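Local coordinates for protein serine-tRNA ligase (Naegleria fowleri, PDB 6BLJ) that probably attaches serine to its tRNA using ATP, as a cytoplasmic class II seryl-tRNA synthetase, captured here with bound AMP, at residues Leu10-Asn13 and Leu14-Glu17; Gly21-Glu24 and Ile25-Ser29; Arg223-Leu226 and Ala227-Tyr231; Glu355-Gly358 and Asn359-Phe363. One frame throughout, in Å; residues are numbered along the deposited sequence. Where two conformers were deposited one is given.

Contact 1 (Leu10-Asn13 and Leu14-Glu17)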
ATOM      1  N   LEU A  10      11.794 -28.202   9.259  1.00 38.77           N
ATOM      2  CA  LEU A  10      10.491 -27.963   9.866  1.00 40.15           C
ATOM      3  C   LEU A  10       9.422 -28.671   9.037  1.00 40.57           C
ATOM      4  O   LEU A  10       9.151 -28.273   7.899  1.00 39.39           O
ATOM      5  CB  LEU A  10      10.218 -26.463   9.951  1.00 38.20           C
ATOM      6  CG  LEU A  10       8.867 -26.054  10.541  1.00 37.66           C
ATOM      7  CD1 LEU A  10       8.799 -26.464  12.013  1.00 35.51           C
ATOM      8  CD2 LEU A  10       8.611 -24.546  10.358  1.00 36.12           C
ATOM      9  N   ASP A  11       8.836 -29.736   9.587  1.00 41.42           N
ATOM     10  CA  ASP A  11       7.679 -30.399   8.994  1.00 40.22           C
ATOM     11  C   ASP A  11       6.775 -30.915  10.110  1.00 39.63           C
ATOM     12  O   ASP A  11       7.146 -30.921  11.287  1.00 34.87           O
ATOM     13  CB  ASP A  11       8.097 -31.534   8.039  1.00 47.00           C
ATOM     14  CG  ASP A  11       8.826 -32.688   8.747  1.00 49.01           C
ATOM     15  OD1 ASP A  11       8.945 -32.692   9.989  1.00 50.82           O
ATOM     16  OD2 ASP A  11       9.308 -33.597   8.043  1.00 50.98           O
ATOM     17  N   ILE A  12       5.592 -31.403   9.728  1.00 39.52           N
ATOM     18  CA  ILE A  12       4.600 -31.754  10.738  1.00 38.54           C
ATOM     19  C   ILE A  12       5.107 -32.872  11.634  1.00 40.45           C
ATOM     20  O   ILE A  12       4.814 -32.889  12.834  1.00 41.28           O
ATOM     21  CB  ILE A  12       3.257 -32.114  10.064  1.00 39.93           C
ATOM     22  CG1 ILE A  12       2.173 -32.386  11.121  1.00 41.33           C
ATOM     23  CG2 ILE A  12       3.421 -33.262   9.085  1.00 39.06           C
ATOM     24  CD1 ILE A  12       1.945 -31.232  12.072  1.00 36.17           C
ATOM     25  N   ASN A  13       5.919 -33.784  11.091  1.00 40.40           N
ATOM     26  CA  ASN A  13       6.430 -34.897  11.886  1.00 43.27           C
ATOM     27  C   ASN A  13       7.301 -34.425  13.041  1.00 43.81           C
ATOM     28  O   ASN A  13       7.309 -35.056  14.109  1.00 46.48           O
ATOM     29  CB  ASN A  13       7.195 -35.876  10.992  1.00 47.78           C
ATOM     30  CG  ASN A  13       6.266 -36.835  10.258  1.00 55.29           C
ATOM     31  OD1 ASN A  13       5.207 -37.194  10.768  1.00 60.08           O
ATOM     32  ND2 ASN A  13       6.664 -37.258   9.063  1.00 56.75           N
ATOM     33  N   LEU A  14       8.042 -33.326  12.858  1.00 38.53           N
ATOM     34  CA  LEU A  14       8.889 -32.827  13.938  1.00 34.00           C
ATOM     35  C   LEU A  14       8.067 -32.451  15.167  1.00 31.74           C
ATOM     36  O   LEU A  14       8.573 -32.497  16.297  1.00 35.61           O
ATOM     37  CB  LEU A  14       9.686 -31.613  13.447  1.00 34.28           C
ATOM     38  CG  LEU A  14      10.810 -31.122  14.362  1.00 32.89           C
ATOM     39  CD1 LEU A  14      11.861 -32.214  14.584  1.00 37.02           C
ATOM     40  CD2 LEU A  14      11.456 -29.858  13.785  1.00 31.99           C
ATOM     41  N   PHE A  15       6.793 -32.100  14.976  1.00 35.15           N
ATOM     42  CA  PHE A  15       5.913 -31.751  16.087  1.00 36.39           C
ATOM     43  C   PHE A  15       5.409 -32.962  16.866  1.00 38.36           C
ATOM     44  O   PHE A  15       4.862 -32.782  17.960  1.00 42.74           O
ATOM     45  CB  PHE A  15       4.689 -30.981  15.580  1.00 38.83           C
ATOM     46  CG  PHE A  15       4.997 -29.628  14.992  1.00 32.37           C
ATOM     47  CD1 PHE A  15       5.532 -29.516  13.719  1.00 32.94           C
ATOM     48  CD2 PHE A  15       4.694 -28.468  15.695  1.00 35.59           C
ATOM     49  CE1 PHE A  15       5.793 -28.272  13.161  1.00 34.43           C
ATOM     50  CE2 PHE A  15       4.949 -27.217  15.140  1.00 38.50           C
ATOM     51  CZ  PHE A  15       5.507 -27.125  13.875  1.00 35.40           C
ATOM     52  N   ARG A  16       5.561 -34.175  16.336  1.00 38.51           N
ATOM     53  CA  ARG A  16       4.869 -35.363  16.852  1.00 41.31           C
ATOM     54  C   ARG A  16       5.799 -36.187  17.729  1.00 46.39           C
ATOM     55  O   ARG A  16       6.651 -36.935  17.241  1.00 44.51           O
ATOM     56  CB  ARG A  16       4.301 -36.214  15.725  1.00 41.24           C
ATOM     57  CG  ARG A  16       3.143 -35.570  14.982  1.00 43.56           C
ATOM     58  CD  ARG A  16       2.827 -36.334  13.715  1.00 41.48           C
ATOM     59  NE  ARG A  16       1.664 -35.778  13.033  1.00 33.57           N
ATOM     60  CZ  ARG A  16       1.406 -35.958  11.743  1.00 37.27           C
ATOM     61  NH1 ARG A  16       2.237 -36.672  10.986  1.00 38.29           N
ATOM     62  NH2 ARG A  16       0.325 -35.417  11.206  1.00 37.60           N
ATOM     63  N   GLU A  17       5.638 -36.024  19.036  1.00 52.06           N
ATOM     64  CA  GLU A  17       6.499 -36.725  19.971  1.00 70.63           C
ATOM     65  C   GLU A  17       6.328 -38.240  19.833  1.00 73.70           C
ATOM     66  O   GLU A  17       7.282 -38.994  20.045  1.00 76.42           O
ATOM     67  CB  GLU A  17       6.198 -36.217  21.380  1.00 79.32           C
ATOM     68  CG  GLU A  17       7.379 -36.229  22.324  1.00 84.01           C
ATOM     69  CD  GLU A  17       7.019 -35.640  23.682  1.00 89.45           C
ATOM     70  OE1 GLU A  17       5.867 -35.182  23.825  1.00 89.78           O
ATOM     71  OE2 GLU A  17       7.905 -35.546  24.563  1.00 93.36           O
TER

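Contact 2 (Gly21-Glu24 and Ile25-Ser29)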
ATOM      1  N   GLY A  21       9.383 -37.361  16.527  1.00 50.39           N
ATOM      2  CA  GLY A  21       9.640 -35.942  16.410  1.00 50.90           C
ATOM      3  C   GLY A  21      10.216 -35.343  17.685  1.00 51.50           C
ATOM      4  O   GLY A  21      10.566 -36.036  18.642  1.00 50.53           O
ATOM      5  N   ASN A  22      10.288 -34.014  17.695  1.00 45.88           N
ATOM      6  CA  ASN A  22      10.946 -33.305  18.785  1.00 45.33           C
ATOM      7  C   ASN A  22      10.440 -31.866  18.837  1.00 46.24           C
ATOM      8  O   ASN A  22      11.123 -30.949  18.356  1.00 41.41           O
ATOM      9  CB  ASN A  22      12.467 -33.333  18.600  1.00 51.09           C
ATOM     10  CG  ASN A  22      13.219 -32.981  19.870  1.00 56.50           C
ATOM     11  OD1 ASN A  22      12.682 -32.326  20.764  1.00 58.52           O
ATOM     12  ND2 ASN A  22      14.474 -33.412  19.952  1.00 56.43           N
ATOM     13  N   PRO A  23       9.235 -31.631  19.363  1.00 44.02           N
ATOM     14  CA  PRO A  23       8.671 -30.273  19.318  1.00 46.59           C
ATOM     15  C   PRO A  23       9.467 -29.250  20.106  1.00 43.70           C
ATOM     16  O   PRO A  23       9.384 -28.056  19.796  1.00 40.65           O
ATOM     17  CB  PRO A  23       7.256 -30.455  19.893  1.00 49.37           C
ATOM     18  CG  PRO A  23       7.293 -31.748  20.633  1.00 49.49           C
ATOM     19  CD  PRO A  23       8.289 -32.610  19.928  1.00 45.01           C
ATOM     20  N   GLU A  24      10.244 -29.671  21.108  1.00 43.63           N
ATOM     21  CA  GLU A  24      11.031 -28.704  21.873  1.00 40.47           C
ATOM     22  C   GLU A  24      12.078 -28.019  21.000  1.00 40.33           C
ATOM     23  O   GLU A  24      12.435 -26.861  21.246  1.00 44.78           O
ATOM     24  CB  GLU A  24      11.689 -29.390  23.079  1.00 42.63           C
ATOM     25  CG  GLU A  24      12.425 -28.425  23.994  1.00 44.41           C
ATOM     26  CD  GLU A  24      11.511 -27.389  24.619  1.00 48.58           C
ATOM     27  OE1 GLU A  24      10.289 -27.631  24.705  1.00 51.23           O
ATOM     28  OE2 GLU A  24      12.013 -26.312  24.997  1.00 54.52           O
ATOM     29  N   ILE A  25      12.549 -28.699  19.958  1.00 38.11           N
ATOM     30  CA  ILE A  25      13.447 -28.065  18.998  1.00 33.92           C
ATOM     31  C   ILE A  25      12.761 -26.873  18.344  1.00 37.96           C
ATOM     32  O   ILE A  25      13.375 -25.819  18.131  1.00 40.48           O
ATOM     33  CB  ILE A  25      13.906 -29.102  17.955  1.00 40.56           C
ATOM     34  CG1 ILE A  25      14.934 -30.038  18.575  1.00 50.98           C
ATOM     35  CG2 ILE A  25      14.504 -28.430  16.713  1.00 37.33           C
ATOM     36  CD1 ILE A  25      15.265 -31.192  17.696  1.00 55.88           C
ATOM     37  N   ILE A  26      11.473 -27.020  18.025  1.00 35.75           N
ATOM     38  CA  ILE A  26      10.723 -25.936  17.399  1.00 33.78           C
ATOM     39  C   ILE A  26      10.452 -24.819  18.401  1.00 33.36           C
ATOM     40  O   ILE A  26      10.492 -23.632  18.050  1.00 38.95           O
ATOM     41  CB  ILE A  26       9.416 -26.474  16.789  1.00 35.62           C
ATOM     42  CG1 ILE A  26       9.675 -27.790  16.047  1.00 35.15           C
ATOM     43  CG2 ILE A  26       8.819 -25.435  15.839  1.00 33.07           C
ATOM     44  CD1 ILE A  26       8.415 -28.464  15.486  1.00 33.22           C
ATOM     45  N   ARG A  27      10.156 -25.173  19.658  1.00 33.24           N
ATOM     46  CA  ARG A  27       9.978 -24.134  20.669  1.00 33.10           C
ATOM     47  C   ARG A  27      11.267 -23.349  20.861  1.00 35.60           C
ATOM     48  O   ARG A  27      11.249 -22.114  20.922  1.00 33.32           O
ATOM     49  CB  ARG A  27       9.522 -24.744  21.996  1.00 35.75           C
ATOM     50  CG  ARG A  27       8.104 -25.279  21.947  1.00 37.67           C
ATOM     51  CD  ARG A  27       7.587 -25.648  23.330  1.00 46.07           C
ATOM     52  NE  ARG A  27       6.469 -26.577  23.229  1.00 45.18           N
ATOM     53  CZ  ARG A  27       6.592 -27.898  23.308  1.00 45.69           C
ATOM     54  NH1 ARG A  27       7.783 -28.449  23.509  1.00 45.98           N
ATOM     55  NH2 ARG A  27       5.522 -28.664  23.193  1.00 44.04           N
ATOM     56  N   GLU A  28      12.394 -24.059  20.930  1.00 32.86           N
ATOM     57  CA  GLU A  28      13.677 -23.389  21.090  0.55 34.84           C
ATOM     58  C   GLU A  28      13.979 -22.482  19.902  1.00 34.59           C
ATOM     59  O   GLU A  28      14.501 -21.374  20.081  1.00 35.63           O
ATOM     60  CB  GLU A  28      14.786 -24.426  21.287  0.55 38.43           C
ATOM     61  CG  GLU A  28      16.096 -23.846  21.812  0.55 39.69           C
ATOM     62  CD  GLU A  28      15.950 -23.190  23.183  0.55 45.64           C
ATOM     63  OE1 GLU A  28      16.676 -22.211  23.450  0.55 47.65           O
ATOM     64  OE2 GLU A  28      15.115 -23.652  23.991  0.55 44.43           O
ATOM     65  N   SER A  29      13.646 -22.919  18.682  1.00 32.72           N
ATOM     66  CA  SER A  29      13.863 -22.068  17.511  1.00 32.90           C
ATOM     67  C   SER A  29      12.995 -20.818  17.589  1.00 36.54           C
ATOM     68  O   SER A  29      13.450 -19.714  17.263  1.00 34.85           O
ATOM     69  CB  SER A  29      13.586 -22.850  16.219  1.00 27.41           C
ATOM     70  OG  SER A  29      13.853 -22.080  15.048  1.00 30.88           O
TER

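Contact 3 (Arg223-Leu226 and Ala227-Tyr231)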
ATOM      1  N   ARG A 223      30.510   3.626 -16.994  1.00 25.73           N
ATOM      2  CA  ARG A 223      31.369   2.570 -17.537  1.00 34.28           C
ATOM      3  C   ARG A 223      31.868   1.647 -16.428  1.00 30.99           C
ATOM      4  O   ARG A 223      31.987   0.435 -16.627  1.00 33.29           O
ATOM      5  CB  ARG A 223      32.541   3.164 -18.328  1.00 30.78           C
ATOM      6  CG  ARG A 223      32.105   3.950 -19.560  1.00 31.89           C
ATOM      7  CD  ARG A 223      33.264   4.199 -20.516  1.00 34.23           C
ATOM      8  NE  ARG A 223      34.354   4.931 -19.880  1.00 37.10           N
ATOM      9  CZ  ARG A 223      35.589   4.463 -19.717  1.00 42.65           C
ATOM     10  NH1 ARG A 223      35.924   3.251 -20.165  1.00 34.61           N
ATOM     11  NH2 ARG A 223      36.504   5.218 -19.117  1.00 46.08           N
ATOM     12  N   MET A 224      32.130   2.194 -15.238  1.00 32.64           N
ATOM     13  CA  MET A 224      32.519   1.332 -14.122  1.00 32.75           C
ATOM     14  C   MET A 224      31.346   0.486 -13.626  1.00 32.24           C
ATOM     15  O   MET A 224      31.547  -0.633 -13.138  1.00 29.65           O
ATOM     16  CB  MET A 224      33.092   2.163 -12.975  1.00 29.49           C
ATOM     17  CG  MET A 224      33.754   1.301 -11.911  1.00 46.48           C
ATOM     18  SD  MET A 224      34.582   2.216 -10.594  1.00 43.44           S
ATOM     19  CE  MET A 224      36.038   2.790 -11.435  1.00 35.37           C
ATOM     20  N   ASN A 225      30.133   1.022 -13.693  1.00 27.80           N
ATOM     21  CA  ASN A 225      28.950   0.250 -13.323  1.00 28.61           C
ATOM     22  C   ASN A 225      28.852  -0.996 -14.181  1.00 33.27           C
ATOM     23  O   ASN A 225      28.664  -2.112 -13.671  1.00 36.26           O
ATOM     24  CB  ASN A 225      27.689   1.114 -13.487  1.00 29.53           C
ATOM     25  CG  ASN A 225      26.535   0.678 -12.576  1.00 47.88           C
ATOM     26  OD1 ASN A 225      26.749   0.118 -11.508  1.00 59.31           O
ATOM     27  ND2 ASN A 225      25.306   0.930 -13.012  1.00 47.45           N
ATOM     28  N   LEU A 226      28.999  -0.820 -15.499  1.00 31.99           N
ATOM     29  CA  LEU A 226      29.004  -1.956 -16.411  1.00 38.63           C
ATOM     30  C   LEU A 226      30.184  -2.876 -16.159  1.00 32.88           C
ATOM     31  O   LEU A 226      30.042  -4.099 -16.242  1.00 32.34           O
ATOM     32  CB  LEU A 226      29.038  -1.490 -17.863  1.00 39.85           C
ATOM     33  CG  LEU A 226      27.723  -1.333 -18.602  1.00 56.86           C
ATOM     34  CD1 LEU A 226      28.046  -1.083 -20.049  1.00 59.95           C
ATOM     35  CD2 LEU A 226      26.942  -2.629 -18.463  1.00 56.90           C
ATOM     36  N   ALA A 227      31.372  -2.308 -15.918  1.00 28.69           N
ATOM     37  CA  ALA A 227      32.546  -3.145 -15.693  1.00 29.71           C
ATOM     38  C   ALA A 227      32.317  -4.093 -14.516  1.00 32.66           C
ATOM     39  O   ALA A 227      32.671  -5.276 -14.587  1.00 32.25           O
ATOM     40  CB  ALA A 227      33.783  -2.266 -15.473  1.00 25.10           C
ATOM     41  N   LEU A 228      31.701  -3.594 -13.434  1.00 31.20           N
ATOM     42  CA  LEU A 228      31.422  -4.436 -12.273  1.00 29.95           C
ATOM     43  C   LEU A 228      30.487  -5.580 -12.631  1.00 36.95           C
ATOM     44  O   LEU A 228      30.683  -6.716 -12.182  1.00 33.94           O
ATOM     45  CB  LEU A 228      30.812  -3.601 -11.147  1.00 32.08           C
ATOM     46  CG  LEU A 228      31.688  -2.954 -10.076  1.00 34.23           C
ATOM     47  CD1 LEU A 228      30.811  -2.070  -9.182  1.00 32.43           C
ATOM     48  CD2 LEU A 228      32.409  -4.013  -9.238  1.00 32.00           C
ATOM     49  N   GLN A 229      29.438  -5.286 -13.405  1.00 27.84           N
ATOM     50  CA  GLN A 229      28.504  -6.321 -13.825  1.00 32.20           C
ATOM     51  C   GLN A 229      29.199  -7.348 -14.707  1.00 30.03           C
ATOM     52  O   GLN A 229      29.020  -8.556 -14.532  1.00 34.37           O
ATOM     53  CB  GLN A 229      27.327  -5.695 -14.575  1.00 31.26           C
ATOM     54  CG  GLN A 229      26.392  -4.878 -13.715  1.00 31.53           C
ATOM     55  CD  GLN A 229      25.489  -4.022 -14.563  1.00 37.03           C
ATOM     56  OE1 GLN A 229      25.410  -2.807 -14.385  1.00 39.93           O
ATOM     57  NE2 GLN A 229      24.842  -4.646 -15.536  1.00 36.11           N
ATOM     58  N   ASN A 230      29.968  -6.871 -15.694  1.00 27.42           N
ATOM     59  CA  ASN A 230      30.644  -7.764 -16.630  1.00 30.26           C
ATOM     60  C   ASN A 230      31.650  -8.662 -15.911  1.00 35.45           C
ATOM     61  O   ASN A 230      31.743  -9.869 -16.188  1.00 28.41           O
ATOM     62  CB  ASN A 230      31.336  -6.917 -17.698  1.00 31.30           C
ATOM     63  CG  ASN A 230      31.576  -7.666 -18.996  1.00 47.87           C
ATOM     64  OD1 ASN A 230      31.483  -7.094 -20.077  1.00 53.35           O
ATOM     65  ND2 ASN A 230      31.900  -8.950 -18.893  1.00 46.23           N
ATOM     66  N   TYR A 231      32.438  -8.075 -15.011  1.00 31.89           N
ATOM     67  CA  TYR A 231      33.419  -8.840 -14.250  1.00 33.19           C
ATOM     68  C   TYR A 231      32.731  -9.835 -13.321  1.00 31.95           C
ATOM     69  O   TYR A 231      33.130 -11.003 -13.248  1.00 32.84           O
ATOM     70  CB  TYR A 231      34.321  -7.879 -13.462  1.00 33.43           C
ATOM     71  CG  TYR A 231      35.226  -8.552 -12.444  1.00 33.69           C
ATOM     72  CD1 TYR A 231      36.022  -9.628 -12.810  1.00 30.22           C
ATOM     73  CD2 TYR A 231      35.285  -8.108 -11.123  1.00 30.39           C
ATOM     74  CE1 TYR A 231      36.852 -10.262 -11.888  1.00 34.94           C
ATOM     75  CE2 TYR A 231      36.123  -8.734 -10.186  1.00 26.20           C
ATOM     76  CZ  TYR A 231      36.903  -9.814 -10.587  1.00 30.41           C
ATOM     77  OH  TYR A 231      37.728 -10.456  -9.693  1.00 33.28           O
TER

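Contact 4 (Glu355-Gly358 and Asn359-Phe363)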
ATOM      1  N   GLU A 355      30.788 -22.069   0.668  1.00 31.59           N
ATOM      2  CA  GLU A 355      31.329 -21.790  -0.659  1.00 34.02           C
ATOM      3  C   GLU A 355      30.852 -20.435  -1.177  1.00 32.34           C
ATOM      4  O   GLU A 355      31.638 -19.669  -1.747  1.00 30.90           O
ATOM      5  CB  GLU A 355      30.933 -22.900  -1.643  1.00 37.70           C
ATOM      6  CG  GLU A 355      31.310 -22.589  -3.103  1.00 45.82           C
ATOM      7  CD  GLU A 355      30.868 -23.662  -4.107  1.00 45.83           C
ATOM      8  OE1 GLU A 355      31.076 -24.867  -3.843  1.00 41.83           O
ATOM      9  OE2 GLU A 355      30.292 -23.285  -5.159  1.00 39.99           O
ATOM     10  N   MET A 356      29.569 -20.111  -0.958  1.00 27.28           N
ATOM     11  CA  MET A 356      28.994 -18.887  -1.516  1.00 27.56           C
ATOM     12  C   MET A 356      29.515 -17.648  -0.804  1.00 27.77           C
ATOM     13  O   MET A 356      29.836 -16.647  -1.454  1.00 26.48           O
ATOM     14  CB  MET A 356      27.464 -18.950  -1.450  1.00 28.28           C
ATOM     15  CG  MET A 356      26.888 -20.043  -2.379  1.00 26.33           C
ATOM     16  SD  MET A 356      25.167 -20.459  -2.031  1.00 29.82           S
ATOM     17  CE  MET A 356      24.337 -18.972  -2.624  1.00 22.66           C
ATOM     18  N   ILE A 357      29.576 -17.669   0.532  1.00 25.99           N
ATOM     19  CA  ILE A 357      30.163 -16.514   1.200  1.00 25.87           C
ATOM     20  C   ILE A 357      31.640 -16.427   0.833  1.00 33.05           C
ATOM     21  O   ILE A 357      32.176 -15.329   0.667  1.00 32.71           O
ATOM     22  CB  ILE A 357      29.925 -16.560   2.730  1.00 31.75           C
ATOM     23  CG1 ILE A 357      30.272 -15.214   3.388  1.00 33.11           C
ATOM     24  CG2 ILE A 357      30.719 -17.698   3.399  1.00 27.24           C
ATOM     25  CD1 ILE A 357      29.439 -14.042   2.875  1.00 29.72           C
ATOM     26  N   GLY A 358      32.297 -17.580   0.621  1.00 37.85           N
ATOM     27  CA  GLY A 358      33.678 -17.573   0.152  1.00 32.19           C
ATOM     28  C   GLY A 358      33.841 -16.953  -1.228  1.00 31.00           C
ATOM     29  O   GLY A 358      34.838 -16.284  -1.501  1.00 30.17           O
ATOM     30  N   ASN A 359      32.882 -17.196  -2.126  1.00 30.06           N
ATOM     31  CA  ASN A 359      32.901 -16.545  -3.434  1.00 28.18           C
ATOM     32  C   ASN A 359      32.836 -15.024  -3.299  1.00 29.06           C
ATOM     33  O   ASN A 359      33.563 -14.301  -3.984  1.00 26.68           O
ATOM     34  CB  ASN A 359      31.736 -17.048  -4.297  1.00 29.82           C
ATOM     35  CG  ASN A 359      31.920 -18.492  -4.757  1.00 33.84           C
ATOM     36  OD1 ASN A 359      33.031 -19.011  -4.773  1.00 31.70           O
ATOM     37  ND2 ASN A 359      30.830 -19.133  -5.139  1.00 29.24           N
ATOM     38  N   SER A 360      31.943 -14.518  -2.443  1.00 23.33           N
ATOM     39  CA  SER A 360      31.819 -13.074  -2.287  1.00 24.31           C
ATOM     40  C   SER A 360      33.078 -12.482  -1.672  1.00 28.86           C
ATOM     41  O   SER A 360      33.539 -11.414  -2.093  1.00 28.84           O
ATOM     42  CB  SER A 360      30.581 -12.740  -1.446  1.00 27.44           C
ATOM     43  OG  SER A 360      29.404 -13.174  -2.121  1.00 29.04           O
ATOM     44  N   GLU A 361      33.647 -13.167  -0.679  1.00 26.64           N
ATOM     45  CA  GLU A 361      34.910 -12.737  -0.086  1.00 32.07           C
ATOM     46  C   GLU A 361      36.017 -12.659  -1.132  1.00 31.27           C
ATOM     47  O   GLU A 361      36.750 -11.667  -1.194  1.00 31.31           O
ATOM     48  CB  GLU A 361      35.320 -13.691   1.033  1.00 27.82           C
ATOM     49  CG  GLU A 361      34.485 -13.585   2.296  1.00 28.32           C
ATOM     50  CD  GLU A 361      35.143 -14.325   3.434  1.00 34.09           C
ATOM     51  OE1 GLU A 361      36.194 -13.845   3.903  1.00 32.81           O
ATOM     52  OE2 GLU A 361      34.633 -15.391   3.838  1.00 34.07           O
ATOM     53  N   ALA A 362      36.172 -13.711  -1.951  1.00 29.94           N
ATOM     54  CA  ALA A 362      37.180 -13.664  -3.012  1.00 33.92           C
ATOM     55  C   ALA A 362      36.901 -12.515  -3.975  1.00 30.81           C
ATOM     56  O   ALA A 362      37.829 -11.876  -4.486  1.00 27.10           O
ATOM     57  CB  ALA A 362      37.229 -14.993  -3.770  1.00 27.98           C
ATOM     58  N   PHE A 363      35.622 -12.223  -4.230  1.00 29.10           N
ATOM     59  CA  PHE A 363      35.297 -11.120  -5.125  1.00 27.13           C
ATOM     60  C   PHE A 363      35.809  -9.793  -4.569  1.00 28.64           C
ATOM     61  O   PHE A 363      36.499  -9.042  -5.269  1.00 26.08           O
ATOM     62  CB  PHE A 363      33.791 -11.064  -5.375  1.00 24.90           C
ATOM     63  CG  PHE A 363      33.381 -10.033  -6.410  1.00 27.98           C
ATOM     64  CD1 PHE A 363      33.603 -10.258  -7.757  1.00 28.55           C
ATOM     65  CD2 PHE A 363      32.763  -8.850  -6.028  1.00 30.68           C
ATOM     66  CE1 PHE A 363      33.210  -9.321  -8.710  1.00 27.65           C
ATOM     67  CE2 PHE A 363      32.371  -7.909  -6.978  1.00 34.84           C
ATOM     68  CZ  PHE A 363      32.609  -8.146  -8.321  1.00 25.63           C
TER

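Contact 1 (Leu10-Asn13 and Leu14-Glu17)
Asp11 with Leu14, Ile12 with Phe15 and Asn13 with Arg16 make a local run of overlapping turns, in the loop that leads to helix 23-32 of the N-terminal domain of seryl-tRNA synthetase. The evidence is a backbone ladder with a spacing of three residues. Phe15 N lies 3.0 Å from Ile12 O and Arg16 N lies 3.0 Å from Asn13 O. Leu14 N is held twice: weakly by Asp11 O, and by Asp11 OD1 at 3.1 Å, an oxygen met nearly along its C-O axis. A chi1 of 64° sets the Asp11 carboxylate between its own N and C, from where it can reach forward to that amide.

The Phe15 ring presents its edge to Asp11 O, with CD1 3.2 Å from this oxygen, while Leu10 CD1 approaches Phe15 CE1 obliquely at 3.7 Å. Val43 of helix 38-76, Leu147 of helix 114-147 and Ile26 of helix 23-32 also pack on this ring, so the turns are wedged among three helices. Arg16 extends from CG to NE and lays one face of its guanidinium over Ile12 CG1. Its NH2 forms a salt bridge to Asp47, whereas NH1 makes a weak bond of 3.0 Å to Asn13 OD1, with the amide and guanidinium planes 61° apart.

Contact 2 (Gly21-Glu24 and Ile25-Ser29)
Pro23 and Arg27, with Glu24 and Glu28, form the opening turn of helix 23-32, and three kinds of interaction can be separated in it. The first is backbone pairing. Ile25 N reaches Asn22 O at 3.1 Å, a bond spanning three residues, and the pattern then passes to four: Arg27 N to Pro23 O at 3.0 Å, and Glu28 N to Glu24 O at 2.8 Å. Pro23 O also takes a weak second bond from Ile26 N.

The second kind is ionic. Glu24 OE1 accepts Arg27 NH1 at 2.9 Å in a salt bridge, with carboxylate and guanidinium planes 31° apart. The bend at chi2 of Glu24 (62°) turns its carboxylate forward along the helix, toward Arg27, whose NH2 is tied to Asp41. Glu24 OE2 and Glu28 OE2 approach to 4.2 Å in the Glu28 conformer described; both bridge to Arg31 NH2, which would be expected to ease their repulsion.

The third kind is contact without a polar bond. Ile25 crosses Asn22 at about a right angle, its CD1 3.3 Å from Asn22 ND2. As a matter of placement alone, Pro23 O lies over one face of the Arg27 guanidinium.

The turn packs on helix 38-76, where Pro23 meets Ile44 and Arg27 packs on Val40 and Ile44; Ile26 touches Val40 there and also Leu14 and Ile150 in the flanking loops.

Contact 3 (Arg223-Leu226 and Ala227-Tyr231)
Asn225 and Gln229 sit one turn apart on helix 220-238, their side chains passing at a slant with the two amide planes 83° apart. The two amides are not bonded to each other: Asn225 ND2 and Gln229 OE1 stay 4.0 Å apart. With CG beside its own N (chi1 -70°), Gln229 leans back over the preceding turn, where OE1 lies 3.4 Å from Asn225 O, both of them acceptors, and NE2 comes to 4.1 Å from Leu226 CD2. Asn225 finds its partners beyond the helix: OD1 bonds Thr448 and ND2, weakly, Glu334.

The backbone beneath is regular alpha helix: Ala227 N bonds Arg223 O at 2.9 Å, and Asn230 N meets Leu226 O at 2.8 Å. Placed just before strand 242-245 and facing a second subunit, the helix is consistent with motif 1 of class II synthetases. Asn230 OD1 bonds ND2 of Asn230 of the second subunit, and Leu226 packs on Ile233 of that subunit.

Chemically, the side chains here do little for one another. Main-chain bonds account for the polar pairing between the two segments, while the polar ends of Asn225 and Asn230 join the helix to helix 448-458 and to the second subunit.

Contact 4 (Glu355-Gly358 and Asn359-Phe363)
The Asn359 amide is laid across Glu355 O: this oxygen stands almost directly over one face, 3.2 Å from Asn359 CG and 3.4 Å from Asn359 OD1. A chi1 of -71° points CG away from the carbonyl carbon and returns the amide to the turn before. The Glu355 carboxylate is inclined 55° to that amide, and Glu355 CG comes within 4.0 Å of Asn359 ND2. The two polar ends find other partners. ND2 of Asn359 donates to Gln338 OE1, while Gln338 NE2 donates to Met356 O, so one glutamine amide clasps the helix at two points; Glu355 OE2 goes to Lys305 and Tyr241.

The main chain between them is paired as alpha helix. Asn359 N is 2.8 Å from Glu355 O, Glu361 N 2.9 Å from Ile357 O, and Ala362 N 2.9 Å from Gly358 O. Glu361 packs its CG 3.3 Å from Ile357 O, then sends its carboxylate to Tyr371 OH and Arg171, which would be expected to offset the charge of this buried carboxylate.

Helix 348-366 lies against the large mixed sheet of the class II catalytic domain. Met356 and Ile357 rest on Cys410 of strand 404-412, and Ile357, Ser360 and Glu361 on Leu391 of strand 387-394. Ser360 OG bonds the main-chain oxygen of Thr444, a residue lining the AMP pocket, on strand 436-447. At the far end Phe363 meets Leu445 and Thr446 of that strand, and the ring of Phe235 from helix 220-238 edge-to-face.

The four contacts follow one another along the chain and fall into two groups. Contacts 1 and 2, with centres 9 Å apart, touch within the N-terminal domain: Leu14 O lies 2.7 Å from Asn22 N, and Arg16 O lies 2.9 Å from Gly21 N, so turns and helix form one unit against the long helices of the arm. Contacts 3 and 4, centres 18 Å apart, belong to the catalytic end, where Tyr231 of helix 220-238 meets Phe363 of helix 348-366; each has a side chain about 10 Å from bound AMP. Contacts 1 and 3, centres 48 Å apart, occupy opposite sides of the chain's centre, consistent with separate tRNA-binding and catalytic parts.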